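Local structure of alcohol dehydrogenase (Thermus sp., 4CPD) at residues 30-38 / 338-346; 145-154 / 306-317. The protein probably catalyses the NAD-dependent interconversion of alcohols and their carbonyl products, as a zinc-containing medium-chain dehydrogenase with zinc and the dinucleotide bound. One frame throughout, in Å; residues are numbered along the deposited sequence.

Contact 1: 30-38 / 338-346; sequences VRVHLAGIC and ALKVLLVVR. With ZN (zinc ion), chain E.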
# COMPACT_ATOMS: atom_id res chain seq x y z
N VAL A 30 7.07 24.31 27.45
CA VAL A 30 5.82 23.76 27.92
C VAL A 30 5.98 23.22 29.32
O VAL A 30 6.85 22.40 29.58
CB VAL A 30 5.32 22.63 27.00
CG1 VAL A 30 4.11 21.93 27.59
CG2 VAL A 30 4.99 23.18 25.62
N ARG A 31 5.13 23.70 30.22
CA ARG A 31 5.02 23.16 31.55
C ARG A 31 4.19 21.87 31.50
O ARG A 31 2.95 21.89 31.47
CB ARG A 31 4.43 24.19 32.53
CG ARG A 31 4.80 23.96 34.00
CD ARG A 31 4.03 24.92 34.91
N VAL A 32 4.88 20.75 31.48
CA VAL A 32 4.20 19.47 31.37
C VAL A 32 3.37 19.19 32.61
O VAL A 32 3.85 19.26 33.74
CB VAL A 32 5.16 18.28 31.23
CG1 VAL A 32 4.36 17.00 31.01
CG2 VAL A 32 6.17 18.49 30.10
N HIS A 33 2.13 18.79 32.36
CA HIS A 33 1.16 18.40 33.40
C HIS A 33 1.06 16.87 33.50
O HIS A 33 1.09 16.31 34.58
CB HIS A 33 -0.16 19.03 32.97
CG HIS A 33 -1.25 18.94 33.97
ND1 HIS A 33 -2.32 18.08 33.83
CD2 HIS A 33 -1.48 19.64 35.10
CE1 HIS A 33 -3.16 18.25 34.83
NE2 HIS A 33 -2.67 19.18 35.63
N LEU A 34 0.94 16.19 32.36
CA LEU A 34 0.89 14.73 32.30
C LEU A 34 1.85 14.26 31.25
O LEU A 34 2.03 14.93 30.21
CB LEU A 34 -0.50 14.20 31.91
CG LEU A 34 -1.63 14.30 32.91
CD1 LEU A 34 -2.99 14.12 32.24
CD2 LEU A 34 -1.41 13.24 33.98
N ALA A 35 2.46 13.10 31.52
CA ALA A 35 3.43 12.50 30.61
C ALA A 35 3.21 11.02 30.60
O ALA A 35 3.05 10.41 31.62
CB ALA A 35 4.84 12.85 31.02
N GLY A 36 3.18 10.44 29.42
CA GLY A 36 2.88 9.03 29.30
C GLY A 36 4.14 8.21 29.23
O GLY A 36 5.24 8.72 28.91
N ILE A 37 3.96 6.92 29.52
CA ILE A 37 4.90 5.86 29.16
C ILE A 37 4.29 5.02 28.04
O ILE A 37 3.21 4.45 28.20
CB ILE A 37 5.18 4.95 30.33
CG1 ILE A 37 5.79 5.77 31.47
CG2 ILE A 37 6.13 3.84 29.91
CD1 ILE A 37 5.77 5.04 32.80
N CYS A 38 5.02 4.96 26.92
CA CYS A 38 4.55 4.34 25.67
C CYS A 38 5.24 2.99 25.47
O CYS A 38 6.32 2.73 26.01
CB CYS A 38 4.85 5.30 24.50
SG CYS A 38 4.43 4.71 22.86
N ALA A 338 0.54 -3.03 34.36
CA ALA A 338 -0.25 -1.87 33.94
C ALA A 338 -0.61 -1.98 32.46
O ALA A 338 0.13 -2.57 31.67
CB ALA A 338 0.50 -0.58 34.21
N LEU A 339 -1.74 -1.40 32.10
CA LEU A 339 -2.17 -1.30 30.72
C LEU A 339 -1.66 -0.00 30.07
O LEU A 339 -1.11 -0.00 28.96
CB LEU A 339 -3.69 -1.32 30.66
CG LEU A 339 -4.32 -1.33 29.27
CD1 LEU A 339 -3.84 -2.54 28.46
CD2 LEU A 339 -5.84 -1.33 29.36
N LYS A 340 -1.86 1.11 30.77
CA LYS A 340 -1.32 2.38 30.37
C LYS A 340 -1.02 3.20 31.60
O LYS A 340 -1.88 3.35 32.47
CB LYS A 340 -2.31 3.13 29.49
CG LYS A 340 -1.78 4.46 28.94
CD LYS A 340 -0.61 4.28 27.97
CE LYS A 340 -0.18 5.60 27.36
NZ LYS A 340 0.81 5.41 26.28
N VAL A 341 0.20 3.73 31.64
CA VAL A 341 0.66 4.55 32.74
C VAL A 341 0.77 6.01 32.34
O VAL A 341 1.40 6.35 31.32
CB VAL A 341 2.04 4.10 33.25
CG1 VAL A 341 2.42 4.90 34.50
CG2 VAL A 341 2.04 2.62 33.59
N LEU A 342 0.18 6.86 33.15
CA LEU A 342 0.29 8.29 32.96
C LEU A 342 0.98 8.88 34.19
O LEU A 342 0.64 8.53 35.29
CB LEU A 342 -1.11 8.88 32.79
CG LEU A 342 -1.45 9.43 31.44
CD1 LEU A 342 -1.12 8.48 30.33
CD2 LEU A 342 -2.92 9.82 31.38
N LEU A 343 1.96 9.74 33.98
CA LEU A 343 2.74 10.33 35.07
C LEU A 343 2.22 11.74 35.40
O LEU A 343 2.15 12.61 34.53
CB LEU A 343 4.22 10.40 34.69
CG LEU A 343 5.14 9.19 34.94
CD1 LEU A 343 4.41 7.86 34.97
CD2 LEU A 343 6.27 9.18 33.91
N VAL A 344 1.86 11.96 36.65
CA VAL A 344 1.41 13.27 37.09
C VAL A 344 2.63 14.08 37.50
O VAL A 344 3.37 13.67 38.39
CB VAL A 344 0.47 13.20 38.29
CG1 VAL A 344 -0.07 14.60 38.59
CG2 VAL A 344 -0.66 12.21 38.02
N VAL A 345 2.85 15.20 36.84
CA VAL A 345 3.99 16.07 37.17
C VAL A 345 3.52 17.34 37.88
O VAL A 345 2.66 18.11 37.39
CB VAL A 345 5.00 16.29 35.98
CG1 VAL A 345 4.55 15.65 34.68
CG2 VAL A 345 5.37 17.75 35.78
N ARG A 346 4.09 17.52 39.08
CA ARG A 346 3.61 18.48 40.07
C ARG A 346 4.26 19.85 39.81
O ARG A 346 3.91 20.54 38.85
CB ARG A 346 3.92 17.96 41.48
ZN ZN E . 4.84 6.54 21.62
O HOH W 1 2.31 2.86 29.82
O HOH W 2 5.67 6.09 19.33
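Ala35 and Leu343 form a hydrogen-bonded pair in an antiparallel beta ladder that joins strand 28-37 to strand 341-344 in the sheet of the GroES-like fold. Leu343 N reaches Ala35 O at 2.7 Å, and Ala35 N answers on a lone pair of Leu343 O at 3.1 Å. The non-hydrogen-bonded pairs Leu34-Val344 and Gly36-Leu342 flank this pair along the ladder. Along strand 60-68, His33 and Leu34 both face Val62, a classic beta bulge. On the face that carries Ala35, the CD1 tip of Ile37 rests on Val341 CG1 and Leu343 CD1, each at 3.8 Å, and Ile37 also touches Tyr330 and Phe333 of helix 326-334. Lys340 can be followed outward atom by atom. Its CB lies against Ile316 O. CG stands anti to the backbone N (chi1 -176°), and the bend that follows (chi2 66°) turns the chain toward strand 28-37. Lys340 CD and CE pass Ile37 O at 3.8 and 3.7 Å. The ammonium group has two partners, a salt bridge to Glu60 and a hydrogen bond in which Lys340 NZ sits 3.2 Å from Ile37 O, 53° above the carbonyl plane. Next after Ile37, Cys38 SG binds the zinc ion at 2.2 Å.

Contact 2: 145-154 / 306-317; sequences ERAIFAGDIL and LASGRLQPERIV. With ZN (zinc ion), chain E.
Side-chain packing and one salt bridge join 145-154, the zinc-ligand-bearing segment that leads into helix 153-163, to 306-317, where the chain leaves the Rossmann-type nucleotide-binding domain after helix 295-307. Arg146 NH1 pairs with Glu314 OE2 at 2.5 Å, the guanidinium and carboxylate planes turned 50° apart. With Arg146 CG opposite the backbone N (chi1 -155°), a bend at chi3 swings the guanidinium over to Glu314 and to Leu311 O, which stands 3.3 Å above its plane. Arg146 CD touches Leu306 CB at 3.7 Å, while its CG packs against Pro313 CD. A leucine in place of Arg146 would probably leave the Glu314 carboxylate without its positive mate and Leu311 O without the cationic plane below it. In a CH-pi contact, Pro313 CB lies over one face of the Phe149 ring, 4.0 Å from the centroid and 23° off the normal, while Val317 CG2 meets the ring edge at Phe149 CZ (3.8 Å). Leu154 and Leu306 touch tip to tip, CD2 to CD2 at 3.6 Å. Asp152 OD2 binds the zinc at 1.9 Å. Around this joint, helix 179-190 packs Val187 on Leu154 and Met183 on Pro313, whereas Ile148 rests on Val62 of strand 60-68.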
# COMPACT_ATOMS: atom_id res chain seq x y z
N GLU A 145 -6.19 14.75 30.27
CA GLU A 145 -5.97 13.31 30.29
C GLU A 145 -6.58 12.64 29.08
O GLU A 145 -6.18 11.56 28.70
CB GLU A 145 -6.45 12.65 31.60
CG GLU A 145 -7.93 12.69 31.91
CD GLU A 145 -8.44 14.03 32.46
OE1 GLU A 145 -7.73 15.07 32.41
OE2 GLU A 145 -9.60 14.05 32.92
N ARG A 146 -7.56 13.28 28.47
CA ARG A 146 -8.12 12.78 27.20
C ARG A 146 -7.23 13.24 26.07
O ARG A 146 -6.87 12.44 25.21
CB ARG A 146 -9.55 13.29 26.98
CG ARG A 146 -10.37 12.39 26.07
CD ARG A 146 -11.52 13.09 25.34
NE ARG A 146 -12.89 13.19 25.91
CZ ARG A 146 -13.54 12.33 26.70
NH1 ARG A 146 -13.01 11.21 27.15
NH2 ARG A 146 -14.78 12.61 27.04
N ALA A 147 -6.86 14.52 26.10
CA ALA A 147 -6.11 15.15 25.01
C ALA A 147 -4.78 14.49 24.75
O ALA A 147 -4.33 14.43 23.59
CB ALA A 147 -5.90 16.64 25.26
N ILE A 148 -4.12 14.03 25.79
CA ILE A 148 -2.74 13.57 25.63
C ILE A 148 -2.59 12.50 24.53
O ILE A 148 -1.61 12.49 23.81
CB ILE A 148 -2.11 13.12 26.95
CG1 ILE A 148 -0.65 12.71 26.73
CG2 ILE A 148 -2.87 11.96 27.57
CD1 ILE A 148 0.13 12.60 28.01
N PHE A 149 -3.60 11.68 24.36
CA PHE A 149 -3.57 10.58 23.39
C PHE A 149 -3.50 11.02 21.93
O PHE A 149 -2.93 10.32 21.08
CB PHE A 149 -4.75 9.69 23.63
CG PHE A 149 -4.71 9.02 24.95
CD1 PHE A 149 -5.18 9.63 26.09
CD2 PHE A 149 -4.10 7.80 25.08
CE1 PHE A 149 -5.10 9.00 27.32
CE2 PHE A 149 -4.03 7.16 26.31
CZ PHE A 149 -4.54 7.76 27.44
N ALA A 150 -4.00 12.22 21.66
CA ALA A 150 -3.94 12.79 20.32
C ALA A 150 -2.51 12.93 19.80
O ALA A 150 -2.28 12.90 18.58
CB ALA A 150 -4.63 14.13 20.30
N GLY A 151 -1.56 13.12 20.73
CA GLY A 151 -0.19 13.36 20.34
C GLY A 151 0.56 12.13 19.88
O GLY A 151 1.60 12.27 19.19
N ASP A 152 0.05 10.93 20.24
CA ASP A 152 0.79 9.70 19.90
C ASP A 152 -0.12 8.53 19.59
O ASP A 152 -0.49 8.36 18.44
CB ASP A 152 1.83 9.40 21.00
CG ASP A 152 2.62 8.18 20.76
OD1 ASP A 152 2.35 7.44 19.78
OD2 ASP A 152 3.50 7.91 21.59
N ILE A 153 -0.50 7.74 20.58
CA ILE A 153 -1.09 6.43 20.26
C ILE A 153 -2.49 6.44 19.57
O ILE A 153 -2.80 5.54 18.80
CB ILE A 153 -1.12 5.51 21.47
CG1 ILE A 153 -1.93 6.12 22.60
CG2 ILE A 153 0.29 5.21 21.96
CD1 ILE A 153 -2.34 5.05 23.60
N LEU A 154 -3.32 7.45 19.84
CA LEU A 154 -4.61 7.55 19.18
C LEU A 154 -4.45 7.98 17.72
O LEU A 154 -5.04 7.41 16.82
CB LEU A 154 -5.54 8.53 19.93
CG LEU A 154 -6.92 8.72 19.32
CD1 LEU A 154 -7.61 7.38 19.06
CD2 LEU A 154 -7.78 9.58 20.21
N LEU A 306 -12.21 14.01 20.14
CA LEU A 306 -12.01 13.89 21.57
C LEU A 306 -12.88 14.94 22.28
O LEU A 306 -13.63 14.64 23.20
CB LEU A 306 -10.55 14.11 21.90
CG LEU A 306 -9.62 12.99 21.48
CD1 LEU A 306 -8.17 13.41 21.72
CD2 LEU A 306 -9.89 11.72 22.27
N ALA A 307 -12.80 16.16 21.78
CA ALA A 307 -13.52 17.26 22.38
C ALA A 307 -15.01 16.99 22.39
O ALA A 307 -15.71 17.44 23.29
CB ALA A 307 -13.21 18.59 21.69
N SER A 308 -15.50 16.23 21.43
CA SER A 308 -16.92 16.05 21.31
C SER A 308 -17.37 14.77 21.98
O SER A 308 -18.51 14.38 21.83
CB SER A 308 -17.30 16.01 19.84
OG SER A 308 -16.83 14.82 19.23
N GLY A 309 -16.45 14.09 22.64
CA GLY A 309 -16.81 12.88 23.37
C GLY A 309 -16.94 11.60 22.59
O GLY A 309 -17.08 10.53 23.19
N ARG A 310 -16.82 11.66 21.27
CA ARG A 310 -16.92 10.45 20.43
C ARG A 310 -15.87 9.41 20.75
O ARG A 310 -16.10 8.22 20.58
CB ARG A 310 -16.86 10.78 18.94
CG ARG A 310 -17.82 11.90 18.51
CD ARG A 310 -19.29 11.51 18.55
NE ARG A 310 -19.62 10.82 17.32
CZ ARG A 310 -19.84 9.52 17.20
NH1 ARG A 310 -19.81 8.70 18.25
NH2 ARG A 310 -20.10 9.02 16.00
N LEU A 311 -14.72 9.85 21.24
CA LEU A 311 -13.67 8.96 21.69
C LEU A 311 -13.23 9.28 23.11
O LEU A 311 -13.07 10.45 23.52
CB LEU A 311 -12.48 9.06 20.74
CG LEU A 311 -12.71 8.56 19.32
CD1 LEU A 311 -11.57 8.95 18.41
CD2 LEU A 311 -12.88 7.06 19.34
N GLN A 312 -12.96 8.22 23.85
CA GLN A 312 -12.63 8.32 25.27
C GLN A 312 -11.43 7.46 25.60
O GLN A 312 -11.53 6.51 26.36
CB GLN A 312 -13.84 7.90 26.09
CG GLN A 312 -15.12 8.47 25.52
CD GLN A 312 -16.27 8.33 26.47
OE1 GLN A 312 -16.45 7.28 27.10
NE2 GLN A 312 -17.08 9.39 26.60
N PRO A 313 -10.29 7.80 25.02
CA PRO A 313 -9.12 6.96 25.20
C PRO A 313 -8.63 6.84 26.62
O PRO A 313 -8.08 5.81 26.97
CB PRO A 313 -8.05 7.69 24.38
CG PRO A 313 -8.49 9.13 24.33
CD PRO A 313 -9.99 9.05 24.27
N GLU A 314 -8.81 7.88 27.44
CA GLU A 314 -8.35 7.85 28.85
C GLU A 314 -8.90 6.66 29.67
O GLU A 314 -8.30 6.27 30.66
CB GLU A 314 -8.64 9.17 29.60
CG GLU A 314 -10.08 9.36 30.05
CD GLU A 314 -10.99 9.80 28.92
OE1 GLU A 314 -10.56 9.78 27.73
OE2 GLU A 314 -12.14 10.17 29.24
N ARG A 315 -10.01 6.07 29.23
CA ARG A 315 -10.52 4.90 29.91
C ARG A 315 -9.49 3.76 30.03
O ARG A 315 -9.62 2.89 30.87
CB ARG A 315 -11.77 4.35 29.21
CG ARG A 315 -12.82 5.36 28.84
CD ARG A 315 -14.18 4.70 28.70
NE ARG A 315 -14.81 4.60 30.02
CZ ARG A 315 -15.86 5.30 30.45
NH1 ARG A 315 -16.48 6.17 29.65
NH2 ARG A 315 -16.31 5.13 31.69
N ILE A 316 -8.49 3.73 29.18
CA ILE A 316 -7.54 2.62 29.27
C ILE A 316 -6.44 2.86 30.29
O ILE A 316 -5.66 1.97 30.58
CB ILE A 316 -6.91 2.24 27.91
CG1 ILE A 316 -5.87 3.26 27.48
CG2 ILE A 316 -8.00 2.10 26.86
CD1 ILE A 316 -4.79 2.63 26.65
N VAL A 317 -6.38 4.06 30.85
CA VAL A 317 -5.37 4.37 31.87
C VAL A 317 -5.63 3.53 33.13
O VAL A 317 -6.66 3.69 33.79
CB VAL A 317 -5.36 5.86 32.25
CG1 VAL A 317 -4.29 6.11 33.31
CG2 VAL A 317 -5.08 6.70 31.02
ZN ZN E . 4.84 6.54 21.62
O HOH W 2 5.67 6.09 19.33

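Overall arrangement
From the N terminus the chain first passes through 30-38, in a strand of the GroES-like sheet, then through 145-154, on the way to the parallel Rossmann-type sheet. After the last strand of that sheet, 286-290, and helix 295-307, segment 306-317 returns to 145-154, and contact 2 closes a loop holding the NAD-binding fold. Segment 338-346 then pairs with 30-38 near the C terminus, so contact 1 encloses contact 2 without crossing it. Their centres lie about 13 Å apart. They meet, among other places, where Leu339 CD2 comes 3.5 Å from Ile316 O, where Leu34 CD1 approaches Glu145 CA, and at the zinc, whose protein ligands are Cys38 from contact 1, Asp152 from contact 2, and His59.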